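AlyGC (Glaciecola chathamensis, PDB 5GKD) cleaves the polysaccharide alginate as a lyase of polysaccharide lyase family 6, probably with help from a bound calcium ion. Local coordinates at residues 558-569 with 586-597; 618-627 with 654-665. All blocks are in the same frame, centred on the assembly; numbering follows the deposited sequence.

Contact 1. Residues 558-569 with 586-597; sequences NHSYHFFDAGNR and TGDLFRLNKETD
H562, just before the corner at F563, stacks on R591 of strand 590-592. The guanidinium lies flat on the imidazole, centres 3.8 Å apart and planes at 13°, and R591 CD sits over the same face. S560 O lies over the opposite face. H562 ND1 accepts from D588 N in the ring plane at 3.0 Å, which fixes the rotation of the ring.

Charged groups continue along this side. D565 OD1 is gripped from opposite faces of its carboxylate plane, by R591 NE at 2.8 Å and by K594 NZ at 2.7 Å. The lysine also donates to A566 O. R591 NH1 meets D588 OD2 at the guanidinium edge, and a water joins R591 NH2 to D565 OD2. Farther along, R569 holds D597 end-on: NH2 uses the syn lone pair of OD2 at 2.7 Å, while NH1 reaches OD1. NH1 also bonds E595 OE1, and E595 OE2 accepts from R569 N.

F563 N bonds D588 O, F564 N bonds L589 O, R591 N bonds F564 O and A566 N bonds R591 O. F564 pairs with F590 and D565 with R591. At the other end T586 OG1 donates to N558 O and accepts from Y561 N at 2.9 Å. A chi1 of 59° sets this hydroxyl between its own N and C, where it faces the 558-561 backbone.

The apolar side is aromatic. F563 turns its edge to the face of F590 in an offset edge-to-face pair, planes at 75°. F590 CD1 touches F564 CB, and L592 CD1 packs on A566 CB at 3.7 Å.

The stacked parallel strands form a face of a beta-helix, resembling pectate lyase-like proteins. Strand 564-565 lies between 530-534 and 590-592. F563 and F564 pack inward on strand 543-548, and F590 on 572-578.

Contact 2. Residues 618-627 with 654-665; sequences QGAIAKVYRG and NKSAASLILHGT
V624 meets L662 and T665 on the apolar face of two parallel strands. Its methyl contacts there are unusually short and its rotamer is nearly eclipsed, so the exact placing of its branches is doubtful. A622 CB touches L660 CD1 on the same face, at 3.6 Å. I621, just before the strand, lays CB and CG1 against S659 O and donates its backbone N to that oxygen.

The firm bridges are K623 with I661, V624 with L662 and Y625 with H663. I661 N bonds A622 O, V624 N bonds I661 O, H663 N bonds V624 O at 3.0 Å, and R626 N bonds H663 O.

On the other face Y625 and H663 stack face to face, centroids 4.2 Å apart and planes at 28°. Both have CG anti to the backbone N (chi1 -177° and 180°), which sends the rings the same way. Y625 OH bonds D598, and H663 ND1 bonds E684.

At one end R626 NE donates to G664 O in the guanidinium plane at 2.9 Å. From within the strand K623 runs extended back to N654 OD1, its NZ 2.9 Å away. S656 OG reaches that oxygen from the opposite face of the amide, and N654 ND2 donates to A658 O at 2.7 Å.

This chemistry implies an apolar inner face and a mixed outer one, polar at K623, Y625 and H663. N654 ties the turn at 654-657 to strand 622-625.

How the contacts relate
Contacts 1 and 2 are successive pairings in the same parallel sheet. Strands 590-592 and 622-625 are neighbours in it, and L589 N and L592 N probably bond A620 O and K623 O. Both contacts send apolar side chains inward; outward they are charged in contact 1 and mixed in contact 2. Contact 2 is the more buried, with a longer ladder and an aliphatic inner face; contact 1 is partly buried and has an aromatic one. Contact 1 relies on salt-bridge networks, whereas contact 2 has hydrogen bonds to neutral oxygens and no salt bridge between its segments. D588 links them by accepting from A620 N. Both touch the second subunit; in contact 2, K655 forms a salt bridge with D598 of the second subunit.

Contact 1. Residues 558-569 with 586-597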
loop_
_atom_site.group_PDB
_atom_site.type_symbol
_atom_site.label_atom_id
_atom_site.label_comp_id
_atom_site.label_asym_id
_atom_site.label_seq_id
_atom_site.Cartn_x
_atom_site.Cartn_y
_atom_site.Cartn_z
ATOM N N ASN A 558 7.559 -23.075 -0.722
ATOM C CA ASN A 558 8.530 -22.231 -0.048
ATOM C C ASN A 558 7.822 -21.610 1.153
ATOM O O ASN A 558 6.626 -21.823 1.369
ATOM C CB ASN A 558 9.103 -21.195 -1.021
ATOM C CG ASN A 558 10.493 -20.734 -0.642
ATOM O OD1 ASN A 558 10.748 -20.363 0.502
ATOM N ND2 ASN A 558 11.403 -20.771 -1.599
ATOM N N HIS A 559 8.567 -20.855 1.947
ATOM C CA HIS A 559 7.978 -20.355 3.176
ATOM C C HIS A 559 7.076 -19.138 2.914
ATOM O O HIS A 559 7.078 -18.542 1.834
ATOM C CB HIS A 559 9.070 -20.052 4.208
ATOM C CG HIS A 559 9.888 -18.829 3.931
ATOM N ND1 HIS A 559 9.421 -17.549 4.164
ATOM C CD2 HIS A 559 11.172 -18.691 3.523
ATOM C CE1 HIS A 559 10.371 -16.677 3.874
ATOM N NE2 HIS A 559 11.442 -17.344 3.477
ATOM N N SER A 560 6.250 -18.817 3.915
ATOM C CA SER A 560 5.359 -17.658 3.873
ATOM C C SER A 560 4.416 -17.710 2.672
ATOM O O SER A 560 4.179 -16.707 2.005
ATOM C CB SER A 560 6.152 -16.344 3.872
ATOM O OG SER A 560 6.966 -16.240 5.018
ATOM N N TYR A 561 3.865 -18.882 2.400
ATOM C CA TYR A 561 2.870 -19.051 1.348
ATOM C C TYR A 561 1.510 -18.932 2.016
ATOM O O TYR A 561 1.023 -19.887 2.621
ATOM C CB TYR A 561 3.039 -20.394 0.652
ATOM C CG TYR A 561 2.324 -20.544 -0.670
ATOM C CD1 TYR A 561 1.217 -19.765 -0.992
ATOM C CD2 TYR A 561 2.771 -21.465 -1.609
ATOM C CE1 TYR A 561 0.577 -19.913 -2.206
ATOM C CE2 TYR A 561 2.143 -21.607 -2.822
ATOM C CZ TYR A 561 1.051 -20.841 -3.115
ATOM O OH TYR A 561 0.430 -20.997 -4.329
ATOM N N HIS A 562 0.896 -17.758 1.893
ATOM C CA HIS A 562 -0.361 -17.459 2.561
ATOM C C HIS A 562 -1.548 -17.870 1.712
ATOM O O HIS A 562 -1.498 -17.860 0.479
ATOM C CB HIS A 562 -0.453 -15.971 2.871
ATOM C CG HIS A 562 0.793 -15.420 3.479
ATOM N ND1 HIS A 562 1.242 -15.805 4.724
ATOM C CD2 HIS A 562 1.695 -14.527 3.012
ATOM C CE1 HIS A 562 2.369 -15.172 4.995
ATOM N NE2 HIS A 562 2.665 -14.392 3.973
ATOM N N PHE A 563 -2.638 -18.221 2.387
ATOM C CA PHE A 563 -3.860 -18.500 1.646
ATOM C C PHE A 563 -4.567 -17.205 1.225
ATOM O O PHE A 563 -4.947 -17.056 0.057
ATOM C CB PHE A 563 -4.798 -19.378 2.476
ATOM C CG PHE A 563 -6.129 -19.583 1.839
ATOM C CD1 PHE A 563 -6.279 -20.468 0.784
ATOM C CD2 PHE A 563 -7.229 -18.870 2.269
ATOM C CE1 PHE A 563 -7.505 -20.641 0.178
ATOM C CE2 PHE A 563 -8.454 -19.043 1.677
ATOM C CZ PHE A 563 -8.593 -19.929 0.625
ATOM N N PHE A 564 -4.776 -16.268 2.163
ATOM C CA PHE A 564 -5.453 -15.014 1.847
ATOM C C PHE A 564 -4.707 -13.841 2.464
ATOM O O PHE A 564 -4.484 -13.816 3.677
ATOM C CB PHE A 564 -6.915 -14.987 2.318
ATOM C CG PHE A 564 -7.639 -13.721 1.927
ATOM C CD1 PHE A 564 -8.203 -13.589 0.672
ATOM C CD2 PHE A 564 -7.700 -12.640 2.797
ATOM C CE1 PHE A 564 -8.835 -12.415 0.295
ATOM C CE2 PHE A 564 -8.334 -11.461 2.431
ATOM C CZ PHE A 564 -8.907 -11.355 1.175
ATOM N N ASP A 565 -4.387 -12.844 1.640
ATOM C CA ASP A 565 -3.617 -11.675 2.056
ATOM C C ASP A 565 -4.406 -10.417 1.708
ATOM O O ASP A 565 -4.550 -10.079 0.532
ATOM C CB ASP A 565 -2.242 -11.669 1.378
ATOM C CG ASP A 565 -1.282 -10.644 1.993
ATOM O OD1 ASP A 565 -1.374 -10.371 3.202
ATOM O OD2 ASP A 565 -0.428 -10.116 1.264
ATOM N N ALA A 566 -4.919 -9.729 2.723
ATOM C CA ALA A 566 -5.680 -8.507 2.516
ATOM C C ALA A 566 -4.746 -7.345 2.193
ATOM O O ALA A 566 -3.729 -7.160 2.857
ATOM C CB ALA A 566 -6.515 -8.176 3.759
ATOM N N GLY A 567 -5.103 -6.561 1.179
ATOM C CA GLY A 567 -4.361 -5.351 0.892
ATOM C C GLY A 567 -4.547 -4.300 1.969
ATOM O O GLY A 567 -5.559 -4.263 2.673
ATOM N N ASN A 568 -3.539 -3.447 2.113
ATOM C CA ASN A 568 -3.658 -2.312 3.022
ATOM C C ASN A 568 -4.896 -1.482 2.690
ATOM O O ASN A 568 -5.178 -1.197 1.527
ATOM C CB ASN A 568 -2.393 -1.451 2.956
ATOM C CG ASN A 568 -1.236 -2.053 3.750
ATOM O OD1 ASN A 568 -1.076 -1.769 4.935
ATOM N ND2 ASN A 568 -0.432 -2.881 3.103
ATOM N N ARG A 569 -5.656 -1.130 3.723
ATOM C CA ARG A 569 -6.864 -0.324 3.602
ATOM C C ARG A 569 -7.964 -1.029 2.810
ATOM O O ARG A 569 -8.856 -0.373 2.294
ATOM C CB ARG A 569 -6.564 1.052 2.984
ATOM C CG ARG A 569 -5.532 1.888 3.754
ATOM C CD ARG A 569 -5.976 2.091 5.201
ATOM N NE ARG A 569 -5.440 3.300 5.801
ATOM C CZ ARG A 569 -4.828 3.362 6.978
ATOM N NH1 ARG A 569 -4.671 2.269 7.712
ATOM N NH2 ARG A 569 -4.392 4.535 7.429
ATOM N N THR A 586 2.448 -22.953 4.543
ATOM C CA THR A 586 3.528 -22.370 5.324
ATOM C C THR A 586 3.231 -20.960 5.826
ATOM O O THR A 586 3.833 -20.535 6.816
ATOM C CB THR A 586 4.826 -22.337 4.509
ATOM O OG1 THR A 586 4.616 -21.571 3.317
ATOM C CG2 THR A 586 5.273 -23.745 4.142
ATOM N N GLY A 587 2.341 -20.225 5.176
ATOM C CA GLY A 587 1.986 -18.888 5.599
ATOM C C GLY A 587 0.835 -18.881 6.586
ATOM O O GLY A 587 0.580 -19.860 7.293
ATOM N N ASP A 588 0.141 -17.755 6.645
ATOM C CA ASP A 588 -1.111 -17.667 7.384
ATOM C C ASP A 588 -2.273 -18.051 6.482
ATOM O O ASP A 588 -2.159 -18.062 5.254
ATOM C CB ASP A 588 -1.346 -16.261 7.922
ATOM C CG ASP A 588 -0.191 -15.757 8.759
ATOM O OD1 ASP A 588 0.167 -16.397 9.772
ATOM O OD2 ASP A 588 0.373 -14.715 8.396
ATOM N N LEU A 589 -3.406 -18.356 7.115
ATOM C CA LEU A 589 -4.648 -18.575 6.388
ATOM C C LEU A 589 -5.271 -17.249 5.962
ATOM O O LEU A 589 -5.416 -16.980 4.766
ATOM C CB LEU A 589 -5.622 -19.375 7.252
ATOM C CG LEU A 589 -6.222 -20.710 6.827
ATOM C CD1 LEU A 589 -7.732 -20.692 7.037
ATOM C CD2 LEU A 589 -5.869 -21.111 5.417
ATOM N N PHE A 590 -5.647 -16.410 6.926
ATOM C CA PHE A 590 -6.259 -15.113 6.646
ATOM C C PHE A 590 -5.444 -14.014 7.315
ATOM O O PHE A 590 -5.297 -13.995 8.543
ATOM C CB PHE A 590 -7.722 -15.072 7.112
ATOM C CG PHE A 590 -8.635 -15.935 6.285
ATOM C CD1 PHE A 590 -9.173 -15.462 5.112
ATOM C CD2 PHE A 590 -8.922 -17.233 6.665
ATOM C CE1 PHE A 590 -9.993 -16.248 4.342
ATOM C CE2 PHE A 590 -9.747 -18.020 5.909
ATOM C CZ PHE A 590 -10.286 -17.524 4.742
ATOM N N ARG A 591 -4.910 -13.109 6.507
ATOM C CA ARG A 591 -4.111 -11.990 6.986
ATOM C C ARG A 591 -4.988 -10.744 6.936
ATOM O O ARG A 591 -5.136 -10.119 5.881
ATOM C CB ARG A 591 -2.842 -11.853 6.149
ATOM C CG ARG A 591 -1.839 -12.956 6.438
ATOM C CD ARG A 591 -0.882 -13.191 5.285
ATOM N NE ARG A 591 -0.006 -12.053 5.047
ATOM C CZ ARG A 591 1.032 -11.738 5.810
ATOM N NH1 ARG A 591 1.312 -12.464 6.879
ATOM N NH2 ARG A 591 1.780 -10.682 5.514
ATOM N N LEU A 592 -5.580 -10.399 8.086
ATOM C CA LEU A 592 -6.551 -9.321 8.234
ATOM C C LEU A 592 -6.091 -8.322 9.283
ATOM O O LEU A 592 -6.889 -7.807 10.071
ATOM C CB LEU A 592 -7.923 -9.859 8.615
ATOM C CG LEU A 592 -8.901 -10.420 7.585
ATOM C CD1 LEU A 592 -8.584 -10.045 6.159
ATOM C CD2 LEU A 592 -9.067 -11.895 7.747
ATOM N N ASN A 593 -4.792 -8.047 9.301
ATOM C CA ASN A 593 -4.145 -7.268 10.346
ATOM C C ASN A 593 -3.222 -6.207 9.762
ATOM O O ASN A 593 -2.146 -5.942 10.308
ATOM C CB ASN A 593 -3.350 -8.182 11.270
ATOM C CG ASN A 593 -2.230 -8.886 10.547
ATOM O OD1 ASN A 593 -2.274 -9.031 9.327
ATOM N ND2 ASN A 593 -1.201 -9.289 11.280
ATOM N N LYS A 594 -3.619 -5.576 8.651
ATOM C CA LYS A 594 -2.743 -4.607 7.993
ATOM C C LYS A 594 -2.780 -3.210 8.610
ATOM O O LYS A 594 -1.844 -2.434 8.399
ATOM C CB LYS A 594 -3.087 -4.507 6.506
ATOM C CG LYS A 594 -2.982 -5.828 5.778
ATOM C CD LYS A 594 -1.651 -6.509 6.123
ATOM C CE LYS A 594 -1.502 -7.884 5.492
ATOM N NZ LYS A 594 -1.150 -7.856 4.049
ATOM N N GLU A 595 -3.822 -2.851 9.349
ATOM C CA GLU A 595 -4.000 -1.457 9.748
ATOM C C GLU A 595 -3.453 -1.239 11.155
ATOM O O GLU A 595 -4.178 -1.049 12.131
ATOM C CB GLU A 595 -5.469 -1.062 9.645
ATOM C CG GLU A 595 -6.185 -1.698 8.473
ATOM C CD GLU A 595 -5.537 -1.380 7.141
ATOM O OE1 GLU A 595 -4.977 -0.281 7.009
ATOM O OE2 GLU A 595 -5.600 -2.218 6.224
ATOM N N THR A 596 -2.134 -1.232 11.237
ATOM C CA THR A 596 -1.443 -1.140 12.511
ATOM C C THR A 596 -1.131 0.297 12.911
ATOM O O THR A 596 -0.390 0.512 13.867
ATOM C CB THR A 596 -0.154 -1.958 12.468
ATOM O OG1 THR A 596 0.582 -1.593 11.299
ATOM C CG2 THR A 596 -0.469 -3.440 12.390
ATOM N N ASP A 597 -1.672 1.283 12.210
ATOM C CA ASP A 597 -1.504 2.667 12.619
ATOM C C ASP A 597 -2.563 3.127 13.629
ATOM O O ASP A 597 -2.604 4.307 13.967
ATOM C CB ASP A 597 -1.485 3.574 11.391
ATOM C CG ASP A 597 -2.691 3.399 10.511
ATOM O OD1 ASP A 597 -3.445 2.415 10.674
ATOM O OD2 ASP A 597 -2.884 4.256 9.634
HETATM O O HOH W 1 6.495 -19.741 6.548
HETATM O O HOH W 2 1.672 -9.239 2.861
HETATM O O HOH W 3 -2.391 0.126 5.776
#

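Contact 2. Residues 618-627 with 654-665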
loop_
_atom_site.group_PDB
_atom_site.type_symbol
_atom_site.label_atom_id
_atom_site.label_comp_id
_atom_site.label_asym_id
_atom_site.label_seq_id
_atom_site.Cartn_x
_atom_site.Cartn_y
_atom_site.Cartn_z
ATOM N N GLN A 618 1.536 -23.479 9.161
ATOM C CA GLN A 618 2.578 -22.913 10.015
ATOM C C GLN A 618 2.131 -21.605 10.664
ATOM O O GLN A 618 2.536 -21.306 11.794
ATOM C CB GLN A 618 3.866 -22.705 9.223
ATOM C CG GLN A 618 4.438 -23.960 8.587
ATOM C CD GLN A 618 4.525 -25.088 9.568
ATOM O OE1 GLN A 618 5.302 -25.032 10.521
ATOM N NE2 GLN A 618 3.709 -26.122 9.361
ATOM N N GLY A 619 1.307 -20.824 9.981
ATOM C CA GLY A 619 0.888 -19.524 10.465
ATOM C C GLY A 619 -0.424 -19.599 11.210
ATOM O O GLY A 619 -0.872 -20.666 11.633
ATOM N N ALA A 620 -1.057 -18.448 11.360
ATOM C CA ALA A 620 -2.320 -18.402 12.077
ATOM C C ALA A 620 -3.490 -18.661 11.139
ATOM O O ALA A 620 -3.454 -18.323 9.956
ATOM C CB ALA A 620 -2.508 -17.059 12.775
ATOM N N ILE A 621 -4.526 -19.293 11.693
ATOM C CA ILE A 621 -5.848 -19.310 11.069
ATOM C C ILE A 621 -6.270 -17.899 10.670
ATOM O O ILE A 621 -6.759 -17.661 9.561
ATOM C CB ILE A 621 -6.870 -19.929 12.039
ATOM C CG1 ILE A 621 -6.455 -21.352 12.423
ATOM C CG2 ILE A 621 -8.278 -19.849 11.465
ATOM C CD1 ILE A 621 -7.149 -21.850 13.692
ATOM N N ALA A 622 -6.119 -16.947 11.584
ATOM C CA ALA A 622 -6.519 -15.579 11.300
ATOM C C ALA A 622 -5.750 -14.645 12.218
ATOM O O ALA A 622 -5.569 -14.936 13.401
ATOM C CB ALA A 622 -8.027 -15.377 11.489
ATOM N N LYS A 623 -5.289 -13.539 11.657
ATOM C CA LYS A 623 -4.750 -12.422 12.416
ATOM C C LYS A 623 -5.629 -11.240 12.060
ATOM O O LYS A 623 -5.630 -10.796 10.907
ATOM C CB LYS A 623 -3.288 -12.143 12.056
ATOM C CG LYS A 623 -2.409 -13.375 11.942
ATOM C CD LYS A 623 -0.952 -12.991 11.816
ATOM C CE LYS A 623 -0.063 -14.189 12.146
ATOM N NZ LYS A 623 1.379 -13.889 12.075
ATOM N N VAL A 624 -6.419 -10.759 13.005
ATOM C CA VAL A 624 -7.314 -9.664 12.685
ATOM C C VAL A 624 -7.166 -8.569 13.734
ATOM O O VAL A 624 -7.100 -8.842 14.938
ATOM C CB VAL A 624 -8.771 -10.134 12.484
ATOM C CG1 VAL A 624 -8.943 -11.613 12.750
ATOM C CG2 VAL A 624 -9.730 -9.291 13.211
ATOM N N TYR A 625 -7.032 -7.329 13.258
ATOM C CA TYR A 625 -6.520 -6.245 14.077
ATOM C C TYR A 625 -7.339 -4.983 13.854
ATOM O O TYR A 625 -7.577 -4.584 12.714
ATOM C CB TYR A 625 -5.035 -6.006 13.749
ATOM C CG TYR A 625 -4.361 -4.956 14.592
ATOM C CD1 TYR A 625 -4.463 -3.601 14.280
ATOM C CD2 TYR A 625 -3.586 -5.319 15.677
ATOM C CE1 TYR A 625 -3.840 -2.645 15.049
ATOM C CE2 TYR A 625 -2.955 -4.384 16.446
ATOM C CZ TYR A 625 -3.083 -3.046 16.137
ATOM O OH TYR A 625 -2.449 -2.133 16.927
ATOM N N ARG A 626 -7.780 -4.373 14.943
ATOM C CA ARG A 626 -8.395 -3.050 14.916
ATOM C C ARG A 626 -7.808 -2.292 16.094
ATOM O O ARG A 626 -8.132 -2.591 17.248
ATOM C CB ARG A 626 -9.927 -3.115 15.013
ATOM C CG ARG A 626 -10.610 -1.735 15.024
ATOM C CD ARG A 626 -12.118 -1.817 15.319
ATOM N NE ARG A 626 -12.418 -2.246 16.689
ATOM C CZ ARG A 626 -12.775 -1.427 17.672
ATOM N NH1 ARG A 626 -12.900 -0.137 17.433
ATOM N NH2 ARG A 626 -13.007 -1.899 18.891
ATOM N N GLY A 627 -6.944 -1.332 15.815
ATOM C CA GLY A 627 -6.219 -0.645 16.858
ATOM C C GLY A 627 -6.744 0.743 17.183
ATOM O O GLY A 627 -7.427 1.391 16.388
ATOM N N ASN A 654 5.791 -17.284 12.470
ATOM C CA ASN A 654 4.544 -16.738 13.010
ATOM C C ASN A 654 4.901 -15.957 14.266
ATOM O O ASN A 654 5.019 -16.509 15.360
ATOM C CB ASN A 654 3.541 -17.856 13.285
ATOM C CG ASN A 654 2.226 -17.352 13.860
ATOM O OD1 ASN A 654 1.932 -16.160 13.834
ATOM N ND2 ASN A 654 1.428 -18.270 14.388
ATOM N N LYS A 655 5.094 -14.648 14.108
ATOM C CA LYS A 655 5.533 -13.835 15.238
ATOM C C LYS A 655 4.487 -13.776 16.345
ATOM O O LYS A 655 4.850 -13.559 17.503
ATOM C CB LYS A 655 5.895 -12.429 14.763
ATOM C CG LYS A 655 7.103 -12.392 13.847
ATOM C CD LYS A 655 7.295 -11.035 13.209
ATOM C CE LYS A 655 8.193 -11.146 11.987
ATOM N NZ LYS A 655 8.877 -9.871 11.667
ATOM N N SER A 656 3.208 -13.991 16.018
ATOM C CA SER A 656 2.150 -13.998 17.026
ATOM C C SER A 656 2.261 -15.179 17.978
ATOM O O SER A 656 1.718 -15.114 19.085
ATOM C CB SER A 656 0.773 -14.029 16.357
ATOM O OG SER A 656 0.487 -15.311 15.789
ATOM N N ALA A 657 2.940 -16.253 17.562
ATOM C CA ALA A 657 2.932 -17.530 18.277
ATOM C C ALA A 657 1.512 -17.921 18.681
ATOM O O ALA A 657 1.272 -18.433 19.774
ATOM C CB ALA A 657 3.856 -17.488 19.493
ATOM N N ALA A 658 0.558 -17.668 17.789
ATOM C CA ALA A 658 -0.837 -17.989 18.033
ATOM C C ALA A 658 -1.408 -18.728 16.834
ATOM O O ALA A 658 -0.932 -18.572 15.705
ATOM C CB ALA A 658 -1.667 -16.725 18.302
ATOM N N SER A 659 -2.428 -19.548 17.089
ATOM C CA SER A 659 -3.220 -20.094 15.999
ATOM C C SER A 659 -4.284 -19.118 15.553
ATOM O O SER A 659 -4.852 -19.283 14.471
ATOM C CB SER A 659 -3.889 -21.400 16.421
ATOM O OG SER A 659 -4.764 -21.172 17.513
ATOM N N LEU A 660 -4.561 -18.118 16.382
ATOM C CA LEU A 660 -5.607 -17.134 16.146
ATOM C C LEU A 660 -5.283 -15.947 17.034
ATOM O O LEU A 660 -5.177 -16.112 18.253
ATOM C CB LEU A 660 -6.959 -17.733 16.500
ATOM C CG LEU A 660 -8.262 -17.033 16.168
ATOM C CD1 LEU A 660 -8.448 -16.965 14.667
ATOM C CD2 LEU A 660 -9.400 -17.819 16.785
ATOM N N ILE A 661 -5.073 -14.765 16.463
ATOM C CA ILE A 661 -4.801 -13.605 17.303
ATOM C C ILE A 661 -5.764 -12.490 16.926
ATOM O O ILE A 661 -5.805 -12.043 15.771
ATOM C CB ILE A 661 -3.335 -13.139 17.254
ATOM C CG1 ILE A 661 -3.163 -11.941 18.188
ATOM C CG2 ILE A 661 -2.875 -12.818 15.853
ATOM C CD1 ILE A 661 -1.756 -11.607 18.499
ATOM N N LEU A 662 -6.544 -12.053 17.904
ATOM C CA LEU A 662 -7.679 -11.169 17.695
ATOM C C LEU A 662 -7.479 -9.926 18.555
ATOM O O LEU A 662 -7.583 -9.989 19.786
ATOM C CB LEU A 662 -8.977 -11.894 18.031
ATOM C CG LEU A 662 -9.151 -13.233 17.303
ATOM C CD1 LEU A 662 -10.493 -13.877 17.627
ATOM C CD2 LEU A 662 -9.052 -13.030 15.826
ATOM N N HIS A 663 -7.198 -8.801 17.900
ATOM C CA HIS A 663 -6.937 -7.528 18.561
ATOM C C HIS A 663 -8.027 -6.536 18.166
ATOM O O HIS A 663 -8.175 -6.197 16.987
ATOM C CB HIS A 663 -5.538 -7.016 18.202
ATOM C CG HIS A 663 -5.184 -5.706 18.826
ATOM N ND1 HIS A 663 -4.036 -5.529 19.570
ATOM C CD2 HIS A 663 -5.801 -4.499 18.794
ATOM C CE1 HIS A 663 -3.969 -4.273 19.978
ATOM N NE2 HIS A 663 -5.028 -3.625 19.525
ATOM N N GLY A 664 -8.774 -6.057 19.160
ATOM C CA GLY A 664 -9.832 -5.107 18.916
ATOM C C GLY A 664 -11.055 -5.657 18.218
ATOM O O GLY A 664 -11.854 -4.867 17.715
ATOM N N THR A 665 -11.231 -6.978 18.156
ATOM C CA THR A 665 -12.473 -7.532 17.638
ATOM C C THR A 665 -13.580 -7.421 18.681
ATOM O O THR A 665 -13.375 -7.698 19.863
ATOM C CB THR A 665 -12.293 -8.984 17.226
ATOM O OG1 THR A 665 -11.785 -9.730 18.332
ATOM C CG2 THR A 665 -11.306 -9.067 16.097
#